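Cysteine protease (Listeria monocytogenes, PDB 5HU4) anchors surface proteins to the cell wall as a class A sortase, cleaving their C-terminal sorting signal and passing the thioester-bound product on to the wall. Local coordinates at residues A[1-9]-A[15-23]; A[57-65]-A[106-114]. All coordinates share one frame; numbering follows the deposited sequence.

Contact 1: residues A[1-9]-A[15-23]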
ATOM      1  N   ASP A   1     -14.957  -8.635 -10.744  1.00 50.10           N
ATOM      2  CA  ASP A   1     -13.607  -8.107 -10.577  1.00 42.95           C
ATOM      3  C   ASP A   1     -13.013  -8.541  -9.240  1.00 41.85           C
ATOM      4  O   ASP A   1     -13.722  -9.051  -8.371  1.00 40.53           O
ATOM      5  CB  ASP A   1     -13.610  -6.581 -10.681  1.00 41.06           C
ATOM      6  CG  ASP A   1     -12.477  -6.054 -11.547  1.00 48.53           C
ATOM      7  OD1 ASP A   1     -11.456  -6.762 -11.689  1.00 47.44           O
ATOM      8  OD2 ASP A   1     -12.602  -4.926 -12.075  1.00 52.78           O
ATOM      9  N   ALA A   2     -11.715  -8.308  -9.076  1.00 37.70           N
ATOM     10  CA  ALA A   2     -11.012  -8.680  -7.855  1.00 32.99           C
ATOM     11  C   ALA A   2     -10.627  -7.437  -7.060  1.00 26.68           C
ATOM     12  O   ALA A   2      -9.859  -7.512  -6.102  1.00 24.32           O
ATOM     13  CB  ALA A   2      -9.780  -9.512  -8.182  1.00 27.12           C
ATOM     14  N   VAL A   3     -11.164  -6.296  -7.477  1.00 27.39           N
ATOM     15  CA  VAL A   3     -10.888  -5.021  -6.825  1.00 25.25           C
ATOM     16  C   VAL A   3     -11.629  -4.912  -5.495  1.00 26.15           C
ATOM     17  O   VAL A   3     -12.821  -5.211  -5.414  1.00 24.54           O
ATOM     18  CB  VAL A   3     -11.285  -3.835  -7.727  1.00 23.97           C
ATOM     19  CG1 VAL A   3     -11.040  -2.511  -7.019  1.00 22.56           C
ATOM     20  CG2 VAL A   3     -10.521  -3.892  -9.040  1.00 29.21           C
ATOM     21  N   VAL A   4     -10.919  -4.486  -4.455  1.00 20.79           N
ATOM     22  CA  VAL A   4     -11.523  -4.330  -3.138  1.00 21.93           C
ATOM     23  C   VAL A   4     -11.544  -2.866  -2.704  1.00 22.02           C
ATOM     24  O   VAL A   4     -12.260  -2.498  -1.773  1.00 20.03           O
ATOM     25  CB  VAL A   4     -10.778  -5.160  -2.075  1.00 23.02           C
ATOM     26  CG1 VAL A   4     -10.929  -6.648  -2.359  1.00 24.22           C
ATOM     27  CG2 VAL A   4      -9.315  -4.769  -2.026  1.00 19.87           C
ATOM     28  N   GLY A   5     -10.759  -2.034  -3.383  1.00 19.97           N
ATOM     29  CA  GLY A   5     -10.703  -0.618  -3.066  1.00 18.45           C
ATOM     30  C   GLY A   5      -9.514   0.097  -3.680  1.00 20.10           C
ATOM     31  O   GLY A   5      -8.983  -0.327  -4.706  1.00 21.27           O
ATOM     32  N   SER A   6      -9.097   1.189  -3.045  1.00 19.33           N
ATOM     33  CA  SER A   6      -7.998   1.999  -3.557  1.00 20.05           C
ATOM     34  C   SER A   6      -7.008   2.390  -2.465  1.00 20.03           C
ATOM     35  O   SER A   6      -7.353   2.444  -1.285  1.00 20.74           O
ATOM     36  CB  SER A   6      -8.537   3.263  -4.231  1.00 19.09           C
ATOM     37  OG  SER A   6      -9.309   2.944  -5.375  1.00 21.70           O
ATOM     38  N   ILE A   7      -5.772   2.659  -2.874  1.00 20.02           N
ATOM     39  CA  ILE A   7      -4.759   3.196  -1.975  1.00 20.55           C
ATOM     40  C   ILE A   7      -4.086   4.395  -2.636  1.00 20.07           C
ATOM     41  O   ILE A   7      -3.853   4.398  -3.845  1.00 20.66           O
ATOM     42  CB  ILE A   7      -3.699   2.135  -1.592  1.00 20.87           C
ATOM     43  CG1 ILE A   7      -2.659   2.738  -0.643  1.00 22.25           C
ATOM     44  CG2 ILE A   7      -3.031   1.555  -2.831  1.00 20.06           C
ATOM     45  CD1 ILE A   7      -1.502   1.827  -0.347  1.00 21.22           C
ATOM     46  N   ALA A   8      -3.791   5.422  -1.849  1.00 20.48           N
ATOM     47  CA  ALA A   8      -3.183   6.625  -2.395  1.00 18.70           C
ATOM     48  C   ALA A   8      -2.094   7.192  -1.493  1.00 19.67           C
ATOM     49  O   ALA A   8      -2.274   7.314  -0.281  1.00 19.53           O
ATOM     50  CB  ALA A   8      -4.246   7.675  -2.651  1.00 20.04           C
ATOM     51  N   VAL A   9      -0.959   7.523  -2.099  1.00 19.34           N
ATOM     52  CA  VAL A   9       0.112   8.232  -1.412  1.00 18.32           C
ATOM     53  C   VAL A   9       0.459   9.488  -2.208  1.00 21.26           C
ATOM     54  O   VAL A   9       1.330   9.457  -3.077  1.00 18.10           O
ATOM     55  CB  VAL A   9       1.370   7.361  -1.238  1.00 20.47           C
ATOM     56  CG1 VAL A   9       2.289   7.978  -0.202  1.00 18.62           C
ATOM     57  CG2 VAL A   9       0.991   5.946  -0.829  1.00 18.68           C
ATOM     58  N   ASN A  15      -1.540   6.483  -6.842  1.00 20.19           N
ATOM     59  CA  ASN A  15      -2.990   6.346  -6.783  1.00 18.79           C
ATOM     60  C   ASN A  15      -3.413   5.086  -7.525  1.00 21.02           C
ATOM     61  O   ASN A  15      -3.527   5.087  -8.749  1.00 20.66           O
ATOM     62  CB  ASN A  15      -3.677   7.578  -7.378  1.00 18.71           C
ATOM     63  CG  ASN A  15      -5.187   7.538  -7.225  1.00 27.23           C
ATOM     64  OD1 ASN A  15      -5.730   6.708  -6.493  1.00 25.69           O
ATOM     65  ND2 ASN A  15      -5.873   8.438  -7.917  1.00 31.72           N
ATOM     66  N   LEU A  16      -3.638   4.010  -6.779  1.00 20.70           N
ATOM     67  CA  LEU A  16      -3.838   2.699  -7.385  1.00 21.88           C
ATOM     68  C   LEU A  16      -5.087   1.986  -6.884  1.00 21.51           C
ATOM     69  O   LEU A  16      -5.655   2.346  -5.854  1.00 21.69           O
ATOM     70  CB  LEU A  16      -2.615   1.816  -7.124  1.00 20.13           C
ATOM     71  CG  LEU A  16      -1.257   2.380  -7.546  1.00 19.23           C
ATOM     72  CD1 LEU A  16      -0.137   1.509  -7.007  1.00 18.73           C
ATOM     73  CD2 LEU A  16      -1.168   2.500  -9.060  1.00 18.52           C
ATOM     74  N   LEU A  17      -5.502   0.966  -7.628  1.00 19.98           N
ATOM     75  CA  LEU A  17      -6.573   0.079  -7.194  1.00 19.89           C
ATOM     76  C   LEU A  17      -5.987  -1.038  -6.340  1.00 18.29           C
ATOM     77  O   LEU A  17      -4.855  -1.464  -6.559  1.00 19.82           O
ATOM     78  CB  LEU A  17      -7.316  -0.506  -8.397  1.00 19.75           C
ATOM     79  CG  LEU A  17      -8.094   0.468  -9.283  1.00 18.93           C
ATOM     80  CD1 LEU A  17      -8.664  -0.256 -10.492  1.00 20.58           C
ATOM     81  CD2 LEU A  17      -9.201   1.147  -8.492  1.00 16.83           C
ATOM     82  N   VAL A  18      -6.755  -1.506  -5.363  1.00 19.33           N
ATOM     83  CA  VAL A  18      -6.304  -2.602  -4.514  1.00 19.89           C
ATOM     84  C   VAL A  18      -6.971  -3.908  -4.929  1.00 20.12           C
ATOM     85  O   VAL A  18      -8.195  -3.988  -5.032  1.00 21.13           O
ATOM     86  CB  VAL A  18      -6.592  -2.330  -3.027  1.00 19.20           C
ATOM     87  CG1 VAL A  18      -6.001  -3.436  -2.167  1.00 19.04           C
ATOM     88  CG2 VAL A  18      -6.023  -0.981  -2.618  1.00 17.94           C
ATOM     89  N   PHE A  19      -6.156  -4.929  -5.173  1.00 21.10           N
ATOM     90  CA  PHE A  19      -6.659  -6.232  -5.587  1.00 21.80           C
ATOM     91  C   PHE A  19      -6.505  -7.250  -4.468  1.00 20.85           C
ATOM     92  O   PHE A  19      -5.630  -7.121  -3.612  1.00 20.57           O
ATOM     93  CB  PHE A  19      -5.932  -6.715  -6.844  1.00 24.05           C
ATOM     94  CG  PHE A  19      -6.217  -5.887  -8.064  1.00 25.60           C
ATOM     95  CD1 PHE A  19      -5.523  -4.711  -8.298  1.00 21.68           C
ATOM     96  CD2 PHE A  19      -7.177  -6.287  -8.980  1.00 26.06           C
ATOM     97  CE1 PHE A  19      -5.785  -3.945  -9.416  1.00 22.69           C
ATOM     98  CE2 PHE A  19      -7.442  -5.526 -10.104  1.00 25.17           C
ATOM     99  CZ  PHE A  19      -6.745  -4.353 -10.322  1.00 22.89           C
ATOM    100  N   LYS A  20      -7.362  -8.263  -4.477  1.00 24.97           N
ATOM    101  CA  LYS A  20      -7.311  -9.311  -3.469  1.00 25.71           C
ATOM    102  C   LYS A  20      -6.389 -10.440  -3.921  1.00 24.98           C
ATOM    103  O   LYS A  20      -6.681 -11.141  -4.888  1.00 25.92           O
ATOM    104  CB  LYS A  20      -8.716  -9.847  -3.182  1.00 28.02           C
ATOM    105  CG  LYS A  20      -8.925 -10.320  -1.753  1.00 27.50           C
ATOM    106  CD  LYS A  20     -10.361 -10.768  -1.532  1.00 32.89           C
ATOM    107  CE  LYS A  20     -10.751 -10.683  -0.065  1.00 29.26           C
ATOM    108  NZ  LYS A  20     -12.214 -10.888   0.132  1.00 31.86           N
ATOM    109  N   GLY A  21      -5.270 -10.600  -3.222  1.00 23.04           N
ATOM    110  CA  GLY A  21      -4.329 -11.663  -3.523  1.00 20.63           C
ATOM    111  C   GLY A  21      -3.160 -11.223  -4.383  1.00 23.99           C
ATOM    112  O   GLY A  21      -3.334 -10.521  -5.379  1.00 22.79           O
ATOM    113  N   THR A  22      -1.960 -11.641  -3.991  1.00 23.65           N
ATOM    114  CA  THR A  22      -0.756 -11.350  -4.757  1.00 25.75           C
ATOM    115  C   THR A  22      -0.419 -12.519  -5.678  1.00 29.56           C
ATOM    116  O   THR A  22       0.204 -13.496  -5.260  1.00 31.64           O
ATOM    117  CB  THR A  22       0.446 -11.061  -3.837  1.00 23.02           C
ATOM    118  OG1 THR A  22       0.147  -9.938  -3.000  1.00 21.31           O
ATOM    119  CG2 THR A  22       1.690 -10.755  -4.659  1.00 22.72           C
ATOM    120  N   ASN A  23      -0.846 -12.416  -6.932  1.00 26.20           N
ATOM    121  CA  ASN A  23      -0.589 -13.463  -7.912  1.00 27.31           C
ATOM    122  C   ASN A  23       0.017 -12.900  -9.193  1.00 28.75           C
ATOM    123  O   ASN A  23       0.053 -11.684  -9.386  1.00 30.89           O
ATOM    124  CB  ASN A  23      -1.878 -14.228  -8.224  1.00 26.70           C
ATOM    125  CG  ASN A  23      -3.025 -13.312  -8.612  1.00 27.36           C
ATOM    126  OD1 ASN A  23      -2.989 -12.661  -9.657  1.00 30.51           O
ATOM    127  ND2 ASN A  23      -4.051 -13.260  -7.771  1.00 23.93           N
TER
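Ile7 and Leu16 hold each other by two backbone hydrogen bonds, Ile7 N to Leu16 O and Leu16 N to Ile7 O, each 3.0 Å. Further along, Val18 N donates to Gly5 O at 2.6 Å, and Val4 N gives a nearly straight bond to Val18 O at 2.8 Å (N-H...O 172°). Lys20 N to Ala2 O, at 3.1 Å, closes the row. This is the antiparallel hairpin of strands 3-9 and 14-19 that opens the sortase beta-barrel, and between Val3 and Gly5 its register slips by one residue, a beta bulge. At the bulge, Val4 CG2 meets Val18 CG1 at 3.6 Å. On the face carrying Val3, Ser6, Leu17 and Phe19, Val3 CG2 lies 3.6 Å from Phe19 CE2, approaching the ring obliquely. At chi1 178° Val3 CG1 lies near Val18 O, and CG2, anti to the carbonyl carbon, turns to the ring. Nearby, Leu17 CD2 packs on Ser6 OG. On the other face, with Ile7 and Leu16, Val18 CG2 lies over the Ser6-Ile7 peptide and reaches Ile7 CG2 at 3.9 Å. Beyond the pair, Leu47 touches both Ile7 and Val18, and strands 31-33 and 70-74 bond to the two outer edges of the hairpin.

Contact 2: residues A[57-65]-A[106-114]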
ATOM      1  N   MET A  57       5.456   4.010 -12.067  1.00 20.84           N
ATOM      2  CA  MET A  57       4.404   2.997 -12.085  1.00 24.04           C
ATOM      3  C   MET A  57       4.254   2.266 -10.755  1.00 22.37           C
ATOM      4  O   MET A  57       5.240   2.002 -10.064  1.00 22.00           O
ATOM      5  CB  MET A  57       4.672   1.980 -13.196  1.00 23.68           C
ATOM      6  CG  MET A  57       4.777   2.587 -14.579  1.00 26.48           C
ATOM      7  SD  MET A  57       3.200   2.660 -15.446  1.00 44.89           S
ATOM      8  CE  MET A  57       2.884   0.918 -15.713  1.00 33.86           C
ATOM      9  N   LEU A  58       3.008   1.944 -10.417  1.00 21.37           N
ATOM     10  CA  LEU A  58       2.674   1.100  -9.268  1.00 21.30           C
ATOM     11  C   LEU A  58       3.310   1.570  -7.957  1.00 22.26           C
ATOM     12  O   LEU A  58       3.040   2.678  -7.495  1.00 22.54           O
ATOM     13  CB  LEU A  58       3.070  -0.350  -9.559  1.00 19.57           C
ATOM     14  CG  LEU A  58       2.397  -0.952 -10.796  1.00 21.69           C
ATOM     15  CD1 LEU A  58       2.900  -2.362 -11.069  1.00 21.58           C
ATOM     16  CD2 LEU A  58       0.882  -0.940 -10.646  1.00 23.09           C
ATOM     17  N   PHE A  59       4.148   0.726  -7.359  1.00 21.85           N
ATOM     18  CA  PHE A  59       4.765   1.054  -6.075  1.00 22.25           C
ATOM     19  C   PHE A  59       6.205   1.532  -6.213  1.00 20.25           C
ATOM     20  O   PHE A  59       6.924   1.642  -5.223  1.00 21.76           O
ATOM     21  CB  PHE A  59       4.718  -0.147  -5.131  1.00 19.88           C
ATOM     22  CG  PHE A  59       3.535  -0.141  -4.208  1.00 21.00           C
ATOM     23  CD1 PHE A  59       2.544   0.818  -4.340  1.00 20.37           C
ATOM     24  CD2 PHE A  59       3.420  -1.082  -3.199  1.00 18.96           C
ATOM     25  CE1 PHE A  59       1.456   0.828  -3.492  1.00 19.17           C
ATOM     26  CE2 PHE A  59       2.335  -1.076  -2.348  1.00 16.14           C
ATOM     27  CZ  PHE A  59       1.351  -0.120  -2.494  1.00 19.47           C
ATOM     28  N   GLY A  60       6.622   1.800  -7.442  1.00 21.21           N
ATOM     29  CA  GLY A  60       7.906   2.428  -7.694  1.00 21.57           C
ATOM     30  C   GLY A  60       8.172   3.689  -6.882  1.00 22.53           C
ATOM     31  O   GLY A  60       9.214   3.793  -6.235  1.00 23.86           O
ATOM     32  N   PRO A  61       7.237   4.658  -6.910  1.00 23.49           N
ATOM     33  CA  PRO A  61       7.473   5.933  -6.218  1.00 21.97           C
ATOM     34  C   PRO A  61       7.527   5.867  -4.687  1.00 23.90           C
ATOM     35  O   PRO A  61       7.955   6.847  -4.077  1.00 22.31           O
ATOM     36  CB  PRO A  61       6.279   6.790  -6.656  1.00 20.53           C
ATOM     37  CG  PRO A  61       5.828   6.190  -7.935  1.00 20.33           C
ATOM     38  CD  PRO A  61       6.033   4.723  -7.758  1.00 19.76           C
ATOM     39  N   ILE A  62       7.112   4.763  -4.071  1.00 20.92           N
ATOM     40  CA  ILE A  62       7.104   4.704  -2.609  1.00 20.28           C
ATOM     41  C   ILE A  62       8.516   4.498  -2.062  1.00 22.14           C
ATOM     42  O   ILE A  62       8.722   4.478  -0.848  1.00 20.93           O
ATOM     43  CB  ILE A  62       6.177   3.591  -2.070  1.00 20.46           C
ATOM     44  CG1 ILE A  62       6.849   2.222  -2.166  1.00 23.76           C
ATOM     45  CG2 ILE A  62       4.837   3.613  -2.791  1.00 19.88           C
ATOM     46  CD1 ILE A  62       6.176   1.161  -1.323  1.00 23.27           C
ATOM     47  N   MET A  63       9.484   4.350  -2.963  1.00 23.14           N
ATOM     48  CA  MET A  63      10.891   4.350  -2.584  1.00 24.47           C
ATOM     49  C   MET A  63      11.269   5.701  -1.987  1.00 23.81           C
ATOM     50  O   MET A  63      12.157   5.792  -1.138  1.00 25.89           O
ATOM     51  CB  MET A  63      11.779   4.046  -3.793  1.00 22.90           C
ATOM     52  CG  MET A  63      11.623   2.648  -4.363  1.00 26.55           C
ATOM     53  SD  MET A  63      12.581   1.410  -3.465  1.00 36.33           S
ATOM     54  CE  MET A  63      14.202   2.172  -3.455  1.00 22.49           C
ATOM     55  N   LYS A  64      10.584   6.747  -2.441  1.00 22.08           N
ATOM     56  CA  LYS A  64      10.887   8.111  -2.032  1.00 22.50           C
ATOM     57  C   LYS A  64       9.918   8.630  -0.974  1.00 26.00           C
ATOM     58  O   LYS A  64       9.847   9.834  -0.728  1.00 26.86           O
ATOM     59  CB  LYS A  64      10.875   9.040  -3.248  1.00 22.70           C
ATOM     60  N   VAL A  65       9.168   7.724  -0.356  1.00 23.23           N
ATOM     61  CA  VAL A  65       8.257   8.115   0.713  1.00 26.51           C
ATOM     62  C   VAL A  65       9.042   8.311   2.005  1.00 27.59           C
ATOM     63  O   VAL A  65       9.992   7.576   2.287  1.00 28.30           O
ATOM     64  CB  VAL A  65       7.125   7.073   0.911  1.00 24.58           C
ATOM     65  CG1 VAL A  65       7.036   6.599   2.359  1.00 23.24           C
ATOM     66  CG2 VAL A  65       5.799   7.652   0.459  1.00 23.92           C
ATOM     67  N   ILE A 106      -0.505  -0.110   8.192  1.00 21.70           N
ATOM     68  CA  ILE A 106      -0.427  -0.520   6.796  1.00 20.68           C
ATOM     69  C   ILE A 106       1.034  -0.790   6.443  1.00 20.77           C
ATOM     70  O   ILE A 106       1.939  -0.110   6.929  1.00 20.83           O
ATOM     71  CB  ILE A 106      -1.033   0.544   5.847  1.00 20.40           C
ATOM     72  CG1 ILE A 106      -1.200  -0.024   4.435  1.00 20.33           C
ATOM     73  CG2 ILE A 106      -0.193   1.815   5.835  1.00 19.54           C
ATOM     74  CD1 ILE A 106      -1.850   0.936   3.462  1.00 18.34           C
ATOM     75  N   THR A 107       1.264  -1.805   5.618  1.00 21.38           N
ATOM     76  CA  THR A 107       2.621  -2.192   5.253  1.00 20.93           C
ATOM     77  C   THR A 107       2.787  -2.273   3.741  1.00 20.16           C
ATOM     78  O   THR A 107       2.297  -3.202   3.101  1.00 21.65           O
ATOM     79  CB  THR A 107       3.005  -3.547   5.879  1.00 22.75           C
ATOM     80  OG1 THR A 107       2.817  -3.489   7.299  1.00 25.50           O
ATOM     81  CG2 THR A 107       4.455  -3.884   5.575  1.00 22.67           C
ATOM     82  N   LEU A 108       3.482  -1.291   3.175  1.00 21.33           N
ATOM     83  CA  LEU A 108       3.698  -1.240   1.735  1.00 20.12           C
ATOM     84  C   LEU A 108       5.011  -1.920   1.362  1.00 21.25           C
ATOM     85  O   LEU A 108       6.066  -1.595   1.909  1.00 19.80           O
ATOM     86  CB  LEU A 108       3.690   0.207   1.241  1.00 17.81           C
ATOM     87  CG  LEU A 108       2.466   1.036   1.642  1.00 18.37           C
ATOM     88  CD1 LEU A 108       2.447   2.361   0.899  1.00 17.40           C
ATOM     89  CD2 LEU A 108       1.187   0.253   1.391  1.00 19.24           C
ATOM     90  N   ILE A 109       4.940  -2.865   0.430  1.00 20.04           N
ATOM     91  CA  ILE A 109       6.107  -3.655   0.058  1.00 20.17           C
ATOM     92  C   ILE A 109       6.373  -3.622  -1.443  1.00 21.37           C
ATOM     93  O   ILE A 109       5.480  -3.884  -2.250  1.00 20.30           O
ATOM     94  CB  ILE A 109       5.952  -5.124   0.502  1.00 22.08           C
ATOM     95  CG1 ILE A 109       5.633  -5.201   1.997  1.00 22.80           C
ATOM     96  CG2 ILE A 109       7.211  -5.918   0.177  1.00 21.29           C
ATOM     97  CD1 ILE A 109       5.467  -6.609   2.514  1.00 27.66           C
ATOM     98  N   THR A 110       7.609  -3.296  -1.808  1.00 19.06           N
ATOM     99  CA  THR A 110       8.030  -3.313  -3.202  1.00 22.44           C
ATOM    100  C   THR A 110       9.505  -3.683  -3.309  1.00 23.43           C
ATOM    101  O   THR A 110      10.247  -3.599  -2.329  1.00 24.94           O
ATOM    102  CB  THR A 110       7.794  -1.950  -3.886  1.00 22.39           C
ATOM    103  OG1 THR A 110       7.896  -2.101  -5.308  1.00 20.61           O
ATOM    104  CG2 THR A 110       8.809  -0.920  -3.408  1.00 24.06           C
ATOM    105  N   CYS A 111       9.923  -4.104  -4.497  1.00 22.44           N
ATOM    106  CA  CYS A 111      11.327  -4.405  -4.741  1.00 24.37           C
ATOM    107  C   CYS A 111      12.135  -3.113  -4.707  1.00 25.21           C
ATOM    108  O   CYS A 111      11.630  -2.053  -5.080  1.00 26.63           O
ATOM    109  CB  CYS A 111      11.506  -5.118  -6.083  1.00 21.20           C
ATOM    110  SG  CYS A 111      10.428  -6.551  -6.319  1.00 29.01           S
ATOM    111  N   ASP A 112      13.382  -3.195  -4.254  1.00 24.73           N
ATOM    112  CA  ASP A 112      14.217  -2.005  -4.153  1.00 27.12           C
ATOM    113  C   ASP A 112      14.798  -1.629  -5.514  1.00 25.78           C
ATOM    114  O   ASP A 112      15.381  -0.556  -5.674  1.00 27.51           O
ATOM    115  CB  ASP A 112      15.336  -2.213  -3.130  1.00 29.53           C
ATOM    116  CG  ASP A 112      16.431  -3.131  -3.634  1.00 30.86           C
ATOM    117  OD1 ASP A 112      16.106  -4.182  -4.226  1.00 32.06           O
ATOM    118  OD2 ASP A 112      17.619  -2.803  -3.437  1.00 33.96           O
ATOM    119  N   LYS A 113      14.641  -2.523  -6.488  1.00 26.30           N
ATOM    120  CA  LYS A 113      15.087  -2.278  -7.858  1.00 27.01           C
ATOM    121  C   LYS A 113      14.043  -2.773  -8.857  1.00 26.47           C
ATOM    122  O   LYS A 113      13.226  -3.632  -8.527  1.00 27.63           O
ATOM    123  CB  LYS A 113      16.432  -2.967  -8.133  1.00 28.74           C
ATOM    124  CG  LYS A 113      17.405  -2.986  -6.967  1.00 31.15           C
ATOM    125  CD  LYS A 113      18.633  -3.826  -7.281  1.00 29.92           C
ATOM    126  CE  LYS A 113      19.797  -2.951  -7.716  1.00 37.18           C
ATOM    127  NZ  LYS A 113      20.083  -1.881  -6.720  1.00 39.70           N
ATOM    128  N   PRO A 114      14.058  -2.223 -10.083  1.00 29.22           N
ATOM    129  CA  PRO A 114      13.197  -2.754 -11.147  1.00 26.75           C
ATOM    130  C   PRO A 114      13.746  -4.046 -11.748  1.00 29.34           C
ATOM    131  O   PRO A 114      13.018  -4.768 -12.429  1.00 26.29           O
ATOM    132  CB  PRO A 114      13.189  -1.630 -12.184  1.00 26.02           C
ATOM    133  CG  PRO A 114      14.477  -0.922 -11.971  1.00 26.65           C
ATOM    134  CD  PRO A 114      14.737  -0.980 -10.493  1.00 27.48           C
TER
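Phe59 lies across Leu108, the side chains crossing at about a right angle, with ring atom CZ 3.9 Å from Leu108 CD2. The ring's edge points at the backbone: Ile109 O sits in the ring plane, 3.6 Å from Phe59 CD2. Beside it, Ile62 CD1 rests on Leu108 CB at 3.7 Å, and Ile62 and Thr110 reach toward each other tip to tip, Ile62 CG1 nearest to Thr110 CG2. That methyl, between the backbone N and carbonyl carbon of Thr110 (chi1 -165° for OG1), also packs 3.7 Å from Phe59 O. The Thr110 hydroxyl has its hydrogen-bond partner elsewhere, in Gly49 O. Met63 bends at chi2 and chi3 to bring SD 3.9 Å from Cys111 O and CE 3.7 Å from Asp112 O. No hydrogen bond spans the segments; apolar side chains pack together and against backbone carbonyls. A type II' turn from Met57 to Gly60, then the 3-10 segment 61-63, presents Phe59 and Ile62 to the strand and Met63 to its end and the loop beyond. Cys111, assigned as the acyl-thioester residue, ends this strand, its CB directed away from 57-65. Strand 105-111 runs between strands 44-48 and 119-132, while Ile7 of strand 3-9 packs against Phe59 and Leu108.

Contact 1 closes before contact 2 opens, so the two come in series along the chain, with their centres about 15 Å apart. The hairpin of contact 1 and strand 105-111 of contact 2 belong to the same sheet, separated in it by strands 31-33 and 44-48. The loop 57-65 packs on the hairpin, Leu16 CD1 lying 3.8 Å from Phe59 CD1 and Val9 CG1 3.6 Å from Val65 CG2, while Ile7 CD1 touches Leu108 CD2 directly at 3.6 Å. The packing is thus continuous from the N-terminal hairpin to the strand ending in Cys111, the probable nucleophile, whose side chain is about 5 Å from that of His50.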